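Local coordinates for protein transcriptional regulator (Rhodococcus sp., PDB 2O0Y) that probably binds DNA and regulates transcription as a member of the IclR family, with a helix-turn-helix domain and a GAF-like C-terminal domain, at residues V114-R119 / V125-C130; L208-V213 / E242-A247; S138-P141 / P145-L148; A153-L158 / H198-L203. All blocks are in the same frame, centred on the assembly; numbering follows the deposited sequence.

Interaction 1: residues V114-R119 / V125-C130; sequences VNLYIR and VVVAQC
The side-chain amide of Q129 bridges two partners: NE2 donates to N115 OD1 at 2.7 Å with an N-H...O angle of 166°, and also bonds to I140 O in the loop after strand 123-130. N115 OD1 lies in the plane of the Q129 amide, whereas the two amide planes are turned 51° apart. Q129 reaches this position with CG anti to the backbone N (chi1 -176°), which lets its chain run beside N115 in the same direction. Strands 114-119 and 125-130 form an antiparallel beta hairpin in the C-terminal, GAF-like domain, and a classic beta bulge interrupts their pairing: two residues, V127 and A128, stand opposite the single L116. L116 N bonds to A128 O, and V127 N returns a bond to L116 O at 2.9 Å. The extra residue brings V127 CG2 tightly against L116 CD2, 3.5 Å apart, while V127 CG1 lies 3.6 Å from I118 CG1. On the side of the sheet that carries N115 and Q129, V126 CG2 sits over a face of the Y117 ring, 3.6 Å from its centroid, in a CH-pi contact displaced toward CE1. Replacing Y117 with an alanine would probably leave V126 CG2 without its aromatic cover and R124 NH1 without the hydroxyl it bonds. Toward the end of strand 125-130, V114 and C130 exchange two backbone bonds, V114 N to C130 O at 2.8 Å and C130 N to V114 O at 2.8 Å.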
loop_
_atom_site.group_PDB
_atom_site.type_symbol
_atom_site.label_atom_id
_atom_site.label_comp_id
_atom_site.label_asym_id
_atom_site.label_seq_id
_atom_site.Cartn_x
_atom_site.Cartn_y
_atom_site.Cartn_z
ATOM N N VAL B 114 -16.721 -9.848 18.126
ATOM C CA VAL B 114 -16.281 -10.559 16.944
ATOM C C VAL B 114 -15.302 -9.650 16.229
ATOM O O VAL B 114 -15.676 -8.556 15.839
ATOM C CB VAL B 114 -17.451 -10.861 16.024
ATOM C CG1 VAL B 114 -16.943 -11.506 14.763
ATOM C CG2 VAL B 114 -18.443 -11.806 16.747
ATOM N N ASN B 115 -14.057 -10.116 16.031
ATOM C CA ASN B 115 -12.988 -9.320 15.367
ATOM C C ASN B 115 -12.632 -9.974 14.045
ATOM O O ASN B 115 -12.468 -11.196 14.004
ATOM C CB ASN B 115 -11.728 -9.356 16.249
ATOM C CG ASN B 115 -11.903 -8.541 17.532
ATOM O OD1 ASN B 115 -12.386 -7.414 17.488
ATOM N ND2 ASN B 115 -11.576 -9.128 18.663
ATOM N N LEU B 116 -12.461 -9.192 12.982
ATOM C CA LEU B 116 -11.979 -9.760 11.727
ATOM C C LEU B 116 -10.553 -9.279 11.629
ATOM O O LEU B 116 -10.319 -8.067 11.521
ATOM C CB LEU B 116 -12.766 -9.263 10.505
ATOM C CG LEU B 116 -12.530 -10.004 9.166
ATOM C CD1 LEU B 116 -13.721 -9.803 8.266
ATOM C CD2 LEU B 116 -11.379 -9.383 8.412
ATOM N N TYR B 117 -9.597 -10.203 11.663
ATOM C CA TYR B 117 -8.186 -9.805 11.644
ATOM C C TYR B 117 -7.542 -10.154 10.342
ATOM O O TYR B 117 -7.909 -11.164 9.758
ATOM C CB TYR B 117 -7.449 -10.668 12.638
ATOM C CG TYR B 117 -7.492 -10.319 14.076
ATOM C CD1 TYR B 117 -6.569 -9.412 14.594
ATOM C CD2 TYR B 117 -8.396 -10.953 14.962
ATOM C CE1 TYR B 117 -6.559 -9.113 15.959
ATOM C CE2 TYR B 117 -8.366 -10.678 16.325
ATOM C CZ TYR B 117 -7.428 -9.770 16.808
ATOM O OH TYR B 117 -7.333 -9.454 18.139
ATOM N N ILE B 118 -6.564 -9.344 9.900
ATOM C CA ILE B 118 -5.645 -9.759 8.859
ATOM C C ILE B 118 -4.202 -9.665 9.359
ATOM O O ILE B 118 -3.946 -9.108 10.436
ATOM C CB ILE B 118 -5.833 -8.832 7.605
ATOM C CG1 ILE B 118 -5.633 -7.367 8.014
ATOM C CG2 ILE B 118 -7.224 -9.046 6.995
ATOM C CD1 ILE B 118 -5.413 -6.359 6.843
ATOM N N ARG B 119 -3.242 -10.139 8.551
ATOM C CA ARG B 119 -1.854 -10.006 8.859
ATOM C C ARG B 119 -1.345 -8.836 8.037
ATOM O O ARG B 119 -1.727 -8.660 6.852
ATOM C CB ARG B 119 -1.079 -11.266 8.460
ATOM C CG ARG B 119 0.407 -11.224 8.739
ATOM C CD ARG B 119 1.106 -12.525 8.292
ATOM N NE ARG B 119 1.187 -12.715 6.835
ATOM C CZ ARG B 119 2.027 -12.075 6.020
ATOM N NH1 ARG B 119 2.845 -11.118 6.460
ATOM N NH2 ARG B 119 2.034 -12.377 4.729
ATOM N N VAL B 125 -3.990 -7.286 12.771
ATOM C CA VAL B 125 -4.692 -6.011 12.787
ATOM C C VAL B 125 -6.147 -6.321 12.662
ATOM O O VAL B 125 -6.560 -7.075 11.774
ATOM C CB VAL B 125 -4.288 -5.135 11.585
ATOM C CG1 VAL B 125 -4.861 -3.711 11.728
ATOM C CG2 VAL B 125 -2.784 -5.076 11.497
ATOM N N VAL B 126 -6.939 -5.741 13.551
ATOM C CA VAL B 126 -8.404 -5.837 13.442
ATOM C C VAL B 126 -8.847 -4.821 12.433
ATOM O O VAL B 126 -8.524 -3.615 12.524
ATOM C CB VAL B 126 -9.117 -5.604 14.818
ATOM C CG1 VAL B 126 -10.574 -5.616 14.671
ATOM C CG2 VAL B 126 -8.701 -6.691 15.809
ATOM N N VAL B 127 -9.516 -5.307 11.396
ATOM C CA VAL B 127 -9.947 -4.400 10.336
ATOM C C VAL B 127 -11.461 -4.257 10.248
ATOM O O VAL B 127 -11.987 -3.408 9.523
ATOM C CB VAL B 127 -9.361 -4.834 8.985
ATOM C CG1 VAL B 127 -7.794 -4.638 8.999
ATOM C CG2 VAL B 127 -9.824 -6.268 8.597
ATOM N N ALA B 128 -12.176 -5.133 10.948
ATOM C CA ALA B 128 -13.586 -4.897 11.236
ATOM C C ALA B 128 -13.973 -5.597 12.522
ATOM O O ALA B 128 -13.333 -6.583 12.889
ATOM C CB ALA B 128 -14.496 -5.417 10.053
ATOM N N GLN B 129 -14.998 -5.074 13.223
ATOM C CA GLN B 129 -15.305 -5.544 14.585
ATOM C C GLN B 129 -16.777 -5.385 14.908
ATOM O O GLN B 129 -17.359 -4.362 14.542
ATOM C CB GLN B 129 -14.501 -4.677 15.562
ATOM C CG GLN B 129 -14.598 -5.066 17.047
ATOM C CD GLN B 129 -13.641 -4.245 17.903
ATOM O OE1 GLN B 129 -13.879 -3.056 18.125
ATOM N NE2 GLN B 129 -12.515 -4.870 18.350
ATOM N N CYS B 130 -17.380 -6.359 15.580
ATOM C CA CYS B 130 -18.729 -6.191 16.103
ATOM C C CYS B 130 -18.673 -6.479 17.593
ATOM O O CYS B 130 -18.476 -7.633 18.001
ATOM C CB CYS B 130 -19.693 -7.171 15.437
ATOM S SG CYS B 130 -19.985 -6.688 13.689
#

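Interaction 2: residues L208-V213 / E242-A247; sequences LSFPLV and ECTRAA
F210 lays one face of its ring against the backbone of helix 242-247 in a CH-pi contact. R245 CA stands 3.8 Å from the F210 ring centroid and 18° off the normal, and T244 C lies over the same face, a little higher above it. With its CG anti to the carbonyl carbon, F210 projects from strand 208-213 to the helix surface. Apolar contacts flank this CH-pi contact. F210 CD1 meets the methyl T244 CG2 at 3.5 Å, and F210 CE2 meets R245 CB at 3.6 Å, so neighbouring helix residues touch different parts of the ring. L208 adds a looser contact, its CD2 3.8 Å from T244 OG1, the leucine and threonine running antiparallel alongside one another. The guanidinium of R245 is not stacked on the phenyl group: the planes are 87° apart, and F210 CE2 lies over one guanidinium face with R245 CZ at the ring edge. No hydrogen bond joins the two segments; T244 OG1 instead bonds to Y240 O one turn earlier in its own helix. The short axes run 14° from parallel with 8.6 Å between them, the geometry of a helix packed along a sheet strand. T244 and A247 also touch strand 219-228 and L106 of helix 97-110, while on the other side of strand 208-213 S209 meets helix 152-157, giving a sheet sandwiched between helices.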
loop_
_atom_site.group_PDB
_atom_site.type_symbol
_atom_site.label_atom_id
_atom_site.label_comp_id
_atom_site.label_asym_id
_atom_site.label_seq_id
_atom_site.Cartn_x
_atom_site.Cartn_y
_atom_site.Cartn_z
ATOM N N LEU B 208 -11.302 -17.646 20.240
ATOM C CA LEU B 208 -11.540 -18.738 19.286
ATOM C C LEU B 208 -11.425 -18.078 17.909
ATOM O O LEU B 208 -12.093 -17.076 17.671
ATOM C CB LEU B 208 -12.964 -19.255 19.467
ATOM C CG LEU B 208 -13.608 -20.162 18.410
ATOM C CD1 LEU B 208 -12.883 -21.528 18.287
ATOM C CD2 LEU B 208 -15.048 -20.363 18.825
ATOM N N SER B 209 -10.638 -18.652 16.998
ATOM C CA SER B 209 -10.459 -18.088 15.652
ATOM C C SER B 209 -10.678 -19.124 14.558
ATOM O O SER B 209 -10.229 -20.259 14.676
ATOM C CB SER B 209 -9.045 -17.520 15.484
ATOM O OG SER B 209 -8.970 -16.610 14.366
ATOM N N PHE B 210 -11.399 -18.758 13.496
ATOM C CA PHE B 210 -11.564 -19.637 12.324
ATOM C C PHE B 210 -10.920 -18.921 11.126
ATOM O O PHE B 210 -10.989 -17.694 11.046
ATOM C CB PHE B 210 -13.066 -19.873 12.013
ATOM C CG PHE B 210 -13.655 -21.045 12.758
ATOM C CD1 PHE B 210 -13.994 -20.931 14.096
ATOM C CD2 PHE B 210 -13.834 -22.270 12.127
ATOM C CE1 PHE B 210 -14.526 -22.026 14.817
ATOM C CE2 PHE B 210 -14.367 -23.354 12.842
ATOM C CZ PHE B 210 -14.707 -23.220 14.172
ATOM N N PRO B 211 -10.369 -19.693 10.153
ATOM C CA PRO B 211 -9.848 -19.055 8.971
ATOM C C PRO B 211 -10.977 -18.559 8.074
ATOM O O PRO B 211 -12.008 -19.227 7.923
ATOM C CB PRO B 211 -9.087 -20.192 8.244
ATOM C CG PRO B 211 -9.650 -21.458 8.750
ATOM C CD PRO B 211 -10.216 -21.162 10.125
ATOM N N LEU B 212 -10.747 -17.406 7.454
ATOM C CA LEU B 212 -11.557 -16.987 6.310
ATOM C C LEU B 212 -10.651 -17.104 5.090
ATOM O O LEU B 212 -9.490 -16.706 5.162
ATOM C CB LEU B 212 -11.975 -15.518 6.495
ATOM C CG LEU B 212 -12.816 -15.335 7.772
ATOM C CD1 LEU B 212 -13.048 -13.800 7.929
ATOM C CD2 LEU B 212 -14.136 -16.084 7.601
ATOM N N VAL B 213 -11.177 -17.645 3.982
ATOM C CA VAL B 213 -10.339 -17.960 2.802
ATOM C C VAL B 213 -10.830 -17.258 1.534
ATOM O O VAL B 213 -12.027 -16.849 1.448
ATOM C CB VAL B 213 -10.279 -19.484 2.571
ATOM C CG1 VAL B 213 -9.657 -20.212 3.828
ATOM C CG2 VAL B 213 -11.665 -20.056 2.369
ATOM N N GLU B 242 -19.633 -23.924 17.039
ATOM C CA GLU B 242 -20.676 -24.148 16.039
ATOM C C GLU B 242 -21.117 -22.858 15.349
ATOM O O GLU B 242 -21.296 -22.849 14.119
ATOM C CB GLU B 242 -21.882 -24.818 16.651
ATOM C CG GLU B 242 -22.861 -25.326 15.660
ATOM C CD GLU B 242 -23.786 -26.350 16.294
ATOM O OE1 GLU B 242 -24.019 -26.231 17.504
ATOM O OE2 GLU B 242 -24.217 -27.290 15.590
ATOM N N CYS B 243 -21.334 -21.782 16.114
ATOM C CA CYS B 243 -21.706 -20.496 15.505
ATOM C C CYS B 243 -20.577 -19.904 14.687
ATOM O O CYS B 243 -20.822 -19.343 13.619
ATOM C CB CYS B 243 -22.162 -19.471 16.553
ATOM S SG CYS B 243 -23.607 -20.063 17.462
ATOM N N THR B 244 -19.350 -19.964 15.206
ATOM C CA THR B 244 -18.248 -19.308 14.510
ATOM C C THR B 244 -17.904 -20.076 13.250
ATOM O O THR B 244 -17.543 -19.488 12.241
ATOM C CB THR B 244 -17.042 -19.104 15.430
ATOM O OG1 THR B 244 -17.492 -18.435 16.604
ATOM C CG2 THR B 244 -15.991 -18.186 14.776
ATOM N N ARG B 245 -18.036 -21.399 13.289
ATOM C CA ARG B 245 -17.768 -22.235 12.104
ATOM C C ARG B 245 -18.712 -21.882 10.992
ATOM O O ARG B 245 -18.278 -21.729 9.872
ATOM C CB ARG B 245 -17.958 -23.736 12.410
ATOM C CG ARG B 245 -17.511 -24.604 11.251
ATOM C CD ARG B 245 -17.867 -26.114 11.469
ATOM N NE ARG B 245 -17.134 -26.710 12.587
ATOM C CZ ARG B 245 -15.840 -27.028 12.566
ATOM N NH1 ARG B 245 -15.111 -26.804 11.479
ATOM N NH2 ARG B 245 -15.267 -27.599 13.619
ATOM N N ALA B 246 -20.007 -21.787 11.294
ATOM C CA ALA B 246 -21.020 -21.454 10.275
ATOM C C ALA B 246 -20.779 -20.075 9.688
ATOM O O ALA B 246 -20.885 -19.890 8.487
ATOM C CB ALA B 246 -22.416 -21.532 10.861
ATOM N N ALA B 247 -20.487 -19.105 10.548
ATOM C CA ALA B 247 -20.267 -17.710 10.107
ATOM C C ALA B 247 -19.077 -17.637 9.190
ATOM O O ALA B 247 -19.114 -16.965 8.146
ATOM C CB ALA B 247 -20.025 -16.829 11.345
#

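Interaction 3: residues S138-P141 / P145-L148; sequences SVIP and PYPL
Y146, which gives up more surface to this contact than any other residue, turns its ring toward I140 and P141; together the three account for all of the 131 Å² buried. The I140 and Y146 side chains approach from opposite directions. I140 CD1 lies over one face of the tyrosine, 4.1 Å from the ring centroid and 14° off the normal, a CH-pi contact, while the other branch, CG2, reaches Y146 CE2 at 3.7 Å. The first torsion (chi1 -67°) sets CG1 anti to the carbonyl carbon and CG2 anti to the backbone N, and the turn at chi2 (-102°) carries CD1 over the face. P141 crosses the tyrosine at about a right angle and meets its outer end: CD is 3.3 Å from Y146 OH, and CG is 3.5 Å from the same oxygen. No hydrogen bond links the segments. An alanine in place of Y146 would remove the ring and is likely to leave I140 CD1 and the P141 ring without their partner, opening a gap between the loop and the short strand. The CA atoms of I140 and Y146 are 9.5 Å apart, too far for backbone pairing. I140 also packs on V126 of the hairpin, and Y146 pairs through its backbone with R124 in a short, weakly bonded strand about 146-147, outermost in this chain's sheet next to strand 123-130.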
loop_
_atom_site.group_PDB
_atom_site.type_symbol
_atom_site.label_atom_id
_atom_site.label_comp_id
_atom_site.label_asym_id
_atom_site.label_seq_id
_atom_site.Cartn_x
_atom_site.Cartn_y
_atom_site.Cartn_z
ATOM N N SER B 138 -14.006 -8.173 25.025
ATOM C CA SER B 138 -12.808 -7.756 24.279
ATOM C C SER B 138 -13.108 -6.446 23.595
ATOM O O SER B 138 -14.154 -6.280 22.943
ATOM C CB SER B 138 -12.395 -8.744 23.155
ATOM O OG SER B 138 -11.707 -8.002 22.119
ATOM N N VAL B 139 -12.202 -5.494 23.744
ATOM C CA VAL B 139 -12.392 -4.180 23.129
ATOM C C VAL B 139 -11.104 -3.730 22.405
ATOM O O VAL B 139 -10.778 -2.522 22.398
ATOM C CB VAL B 139 -12.830 -3.142 24.195
ATOM C CG1 VAL B 139 -11.903 -3.167 25.412
ATOM C CG2 VAL B 139 -12.872 -1.770 23.615
ATOM N N ILE B 140 -10.404 -4.669 21.775
ATOM C CA ILE B 140 -9.191 -4.382 20.957
ATOM C C ILE B 140 -9.402 -3.279 19.909
ATOM O O ILE B 140 -10.335 -3.371 19.103
ATOM C CB ILE B 140 -8.709 -5.660 20.218
ATOM C CG1 ILE B 140 -8.207 -6.688 21.198
ATOM C CG2 ILE B 140 -7.475 -5.387 19.370
ATOM C CD1 ILE B 140 -6.665 -6.683 21.208
ATOM N N PRO B 141 -8.536 -2.248 19.887
ATOM C CA PRO B 141 -8.710 -1.203 18.885
ATOM C C PRO B 141 -8.472 -1.616 17.434
ATOM O O PRO B 141 -7.595 -2.451 17.153
ATOM C CB PRO B 141 -7.686 -0.143 19.291
ATOM C CG PRO B 141 -6.713 -0.830 20.104
ATOM C CD PRO B 141 -7.413 -1.952 20.796
ATOM N N PRO B 145 -1.546 -2.521 15.144
ATOM C CA PRO B 145 -0.886 -3.818 15.005
ATOM C C PRO B 145 -0.567 -4.453 16.359
ATOM O O PRO B 145 -0.025 -3.781 17.244
ATOM C CB PRO B 145 0.435 -3.497 14.269
ATOM C CG PRO B 145 0.675 -2.064 14.495
ATOM C CD PRO B 145 -0.664 -1.403 14.744
ATOM N N TYR B 146 -0.915 -5.728 16.491
ATOM C CA TYR B 146 -0.583 -6.539 17.655
ATOM C C TYR B 146 0.230 -7.744 17.182
ATOM O O TYR B 146 0.249 -8.070 15.990
ATOM C CB TYR B 146 -1.834 -7.018 18.413
ATOM C CG TYR B 146 -2.512 -5.961 19.263
ATOM C CD1 TYR B 146 -2.220 -5.830 20.625
ATOM C CD2 TYR B 146 -3.407 -5.074 18.701
ATOM C CE1 TYR B 146 -2.832 -4.846 21.397
ATOM C CE2 TYR B 146 -3.997 -4.090 19.445
ATOM C CZ TYR B 146 -3.721 -3.984 20.791
ATOM O OH TYR B 146 -4.338 -2.997 21.512
ATOM N N PRO B 147 0.932 -8.404 18.122
ATOM C CA PRO B 147 1.854 -9.470 17.725
ATOM C C PRO B 147 1.125 -10.677 17.153
ATOM O O PRO B 147 -0.096 -10.806 17.335
ATOM C CB PRO B 147 2.562 -9.833 19.045
ATOM C CG PRO B 147 1.626 -9.386 20.116
ATOM C CD PRO B 147 0.964 -8.147 19.575
ATOM N N LEU B 148 1.861 -11.534 16.446
ATOM C CA LEU B 148 1.252 -12.771 15.904
ATOM C C LEU B 148 1.584 -13.976 16.795
ATOM O O LEU B 148 1.103 -15.066 16.537
ATOM C CB LEU B 148 1.784 -13.077 14.491
ATOM C CG LEU B 148 1.306 -12.291 13.267
ATOM C CD1 LEU B 148 2.124 -12.727 12.058
ATOM C CD2 LEU B 148 -0.189 -12.528 13.059
#

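Interaction 4: residues A153-L158 / H198-L203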
loop_
_atom_site.group_PDB
_atom_site.type_symbol
_atom_site.label_atom_id
_atom_site.label_comp_id
_atom_site.label_asym_id
_atom_site.label_seq_id
_atom_site.Cartn_x
_atom_site.Cartn_y
_atom_site.Cartn_z
ATOM N N ALA B 153 -6.095 -15.790 16.827
ATOM C CA ALA B 153 -6.060 -15.172 15.501
ATOM C C ALA B 153 -4.659 -15.270 14.908
ATOM O O ALA B 153 -4.516 -15.621 13.735
ATOM C CB ALA B 153 -6.498 -13.733 15.567
ATOM N N GLY B 154 -3.623 -14.965 15.698
ATOM C CA GLY B 154 -2.255 -14.997 15.173
ATOM C C GLY B 154 -1.891 -16.351 14.560
ATOM O O GLY B 154 -1.302 -16.424 13.484
ATOM N N LYS B 155 -2.198 -17.444 15.265
ATOM C CA LYS B 155 -1.917 -18.780 14.742
ATOM C C LYS B 155 -2.777 -19.171 13.525
ATOM O O LYS B 155 -2.365 -19.979 12.712
ATOM C CB LYS B 155 -2.031 -19.823 15.859
ATOM C CG LYS B 155 -0.813 -19.776 16.805
ATOM C CD LYS B 155 -0.990 -20.690 18.050
ATOM C CE LYS B 155 -1.427 -19.910 19.305
ATOM N NZ LYS B 155 -0.311 -19.076 19.942
ATOM N N ILE B 156 -3.974 -18.603 13.403
ATOM C CA ILE B 156 -4.789 -18.823 12.198
ATOM C C ILE B 156 -4.136 -18.070 11.030
ATOM O O ILE B 156 -3.925 -18.646 9.985
ATOM C CB ILE B 156 -6.268 -18.400 12.387
ATOM C CG1 ILE B 156 -6.994 -19.362 13.370
ATOM C CG2 ILE B 156 -7.005 -18.305 11.019
ATOM C CD1 ILE B 156 -7.219 -20.769 12.805
ATOM N N LEU B 157 -3.752 -16.803 11.224
ATOM C CA LEU B 157 -3.104 -16.049 10.137
ATOM C C LEU B 157 -1.821 -16.711 9.687
ATOM O O LEU B 157 -1.474 -16.618 8.516
ATOM C CB LEU B 157 -2.827 -14.606 10.553
ATOM C CG LEU B 157 -4.126 -13.831 10.811
ATOM C CD1 LEU B 157 -3.810 -12.538 11.569
ATOM C CD2 LEU B 157 -4.817 -13.540 9.452
ATOM N N LEU B 158 -1.104 -17.375 10.600
ATOM C CA LEU B 158 0.194 -17.963 10.226
ATOM C C LEU B 158 0.006 -19.228 9.414
ATOM O O LEU B 158 0.984 -19.802 8.958
ATOM C CB LEU B 158 1.060 -18.275 11.456
ATOM C CG LEU B 158 1.659 -17.036 12.116
ATOM C CD1 LEU B 158 2.207 -17.359 13.530
ATOM C CD2 LEU B 158 2.739 -16.403 11.190
ATOM N N HIS B 198 -6.384 -19.998 25.664
ATOM C CA HIS B 198 -6.733 -19.298 26.926
ATOM C C HIS B 198 -5.512 -18.628 27.554
ATOM O O HIS B 198 -4.497 -19.272 27.744
ATOM C CB HIS B 198 -7.297 -20.293 27.934
ATOM C CG HIS B 198 -8.374 -21.180 27.392
ATOM N ND1 HIS B 198 -9.692 -20.778 27.284
ATOM C CD2 HIS B 198 -8.333 -22.459 26.951
ATOM C CE1 HIS B 198 -10.413 -21.772 26.793
ATOM N NE2 HIS B 198 -9.612 -22.807 26.592
ATOM N N GLY B 199 -5.595 -17.344 27.866
ATOM C CA GLY B 199 -4.562 -16.710 28.684
ATOM C C GLY B 199 -3.229 -16.527 27.970
ATOM O O GLY B 199 -2.194 -16.372 28.608
ATOM N N GLU B 200 -3.257 -16.497 26.638
ATOM C CA GLU B 200 -2.031 -16.259 25.906
ATOM C C GLU B 200 -1.736 -14.783 25.804
ATOM O O GLU B 200 -0.635 -14.375 26.137
ATOM C CB GLU B 200 -2.083 -16.897 24.516
ATOM C CG GLU B 200 -1.822 -18.376 24.559
ATOM C CD GLU B 200 -1.617 -18.977 23.173
ATOM O OE1 GLU B 200 -1.513 -18.218 22.182
ATOM O OE2 GLU B 200 -1.571 -20.212 23.080
ATOM N N ARG B 201 -2.735 -13.996 25.373
ATOM C CA ARG B 201 -2.606 -12.559 25.202
ATOM C C ARG B 201 -2.476 -11.837 26.541
ATOM O O ARG B 201 -1.608 -10.969 26.723
ATOM C CB ARG B 201 -3.827 -12.006 24.444
ATOM C CG ARG B 201 -3.949 -12.424 22.971
ATOM C CD ARG B 201 -5.357 -12.162 22.391
ATOM N NE ARG B 201 -6.112 -11.114 23.089
ATOM C CZ ARG B 201 -7.360 -11.263 23.543
ATOM N NH1 ARG B 201 -8.027 -12.405 23.338
ATOM N NH2 ARG B 201 -7.974 -10.263 24.182
ATOM N N GLU B 202 -3.356 -12.191 27.475
ATOM C CA GLU B 202 -3.328 -11.638 28.825
ATOM C C GLU B 202 -4.147 -12.550 29.722
ATOM O O GLU B 202 -5.014 -13.287 29.231
ATOM C CB GLU B 202 -3.907 -10.214 28.851
ATOM C CG GLU B 202 -5.396 -10.138 28.624
ATOM C CD GLU B 202 -5.903 -8.712 28.466
ATOM O OE1 GLU B 202 -5.249 -7.882 27.791
ATOM O OE2 GLU B 202 -6.994 -8.430 28.980
ATOM N N LEU B 203 -3.877 -12.493 31.013
ATOM C CA LEU B 203 -4.598 -13.298 31.979
ATOM C C LEU B 203 -6.066 -12.909 31.921
ATOM O O LEU B 203 -6.367 -11.730 31.869
ATOM C CB LEU B 203 -4.056 -13.030 33.389
ATOM C CG LEU B 203 -4.521 -13.895 34.566
ATOM C CD1 LEU B 203 -4.087 -15.358 34.449
ATOM C CD2 LEU B 203 -4.015 -13.329 35.895
#
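E200, in the loop between strands 195-198 and 205-213, forms a salt bridge with K155 of helix 152-157, tying a loop at one margin of the GAF-like domain's sheet to a helix packed on that sheet. Along 198-203, H198 comes first, its ND1 bonding to S206 OG on strand 205-213. G199 follows with positive phi (71°), where the chain bends before E200. E200 then projects toward the helix, its chain extended beyond CG (chi2 -169°), and presents OE1 to K155. The lysine comes from the opposite direction, bent at chi3 and chi4 so that its amine turns to the carboxylate; K155 CE is also close, 3.3 Å from E200 OE1. E200 OE1 has a second donor in G151 N, just before the helix, so two groups grip one oxygen. K185 NZ lies near K155 NZ, and the carboxylate would probably offset these like charges. R201, next in sequence, packs on R124 of strand 123-130, and E202 O accepts from S205 OG at the start of strand 205-213. In the salt bridge itself, K155 NZ meets E200 OE1 on its syn side, 2.7 Å away and 19° out of the carboxylate plane.

All four interactions belong to the C-terminal GAF-like domain and lie in or against its antiparallel sheet. Interactions 1 and 3, centred 9 Å apart, share the bond from Q129 NE2 to I140 O at 2.8 Å. Interaction 1 meets interaction 2 where L116 CG packs on L212 CD1 at 4.0 Å, on the side of the sheet facing helix 237-254. Helix 152-157 of interaction 4 lies across the other side: Y117 CD2 touches A153 CB at 3.4 Å, and S209 CB touches I156 CG1 at 3.5 Å. L148 CD1 joins interaction 3 to L158 CD2 of interaction 4 at 3.8 Å, whereas interactions 2 and 3 stay about 9 Å apart at their nearest atoms.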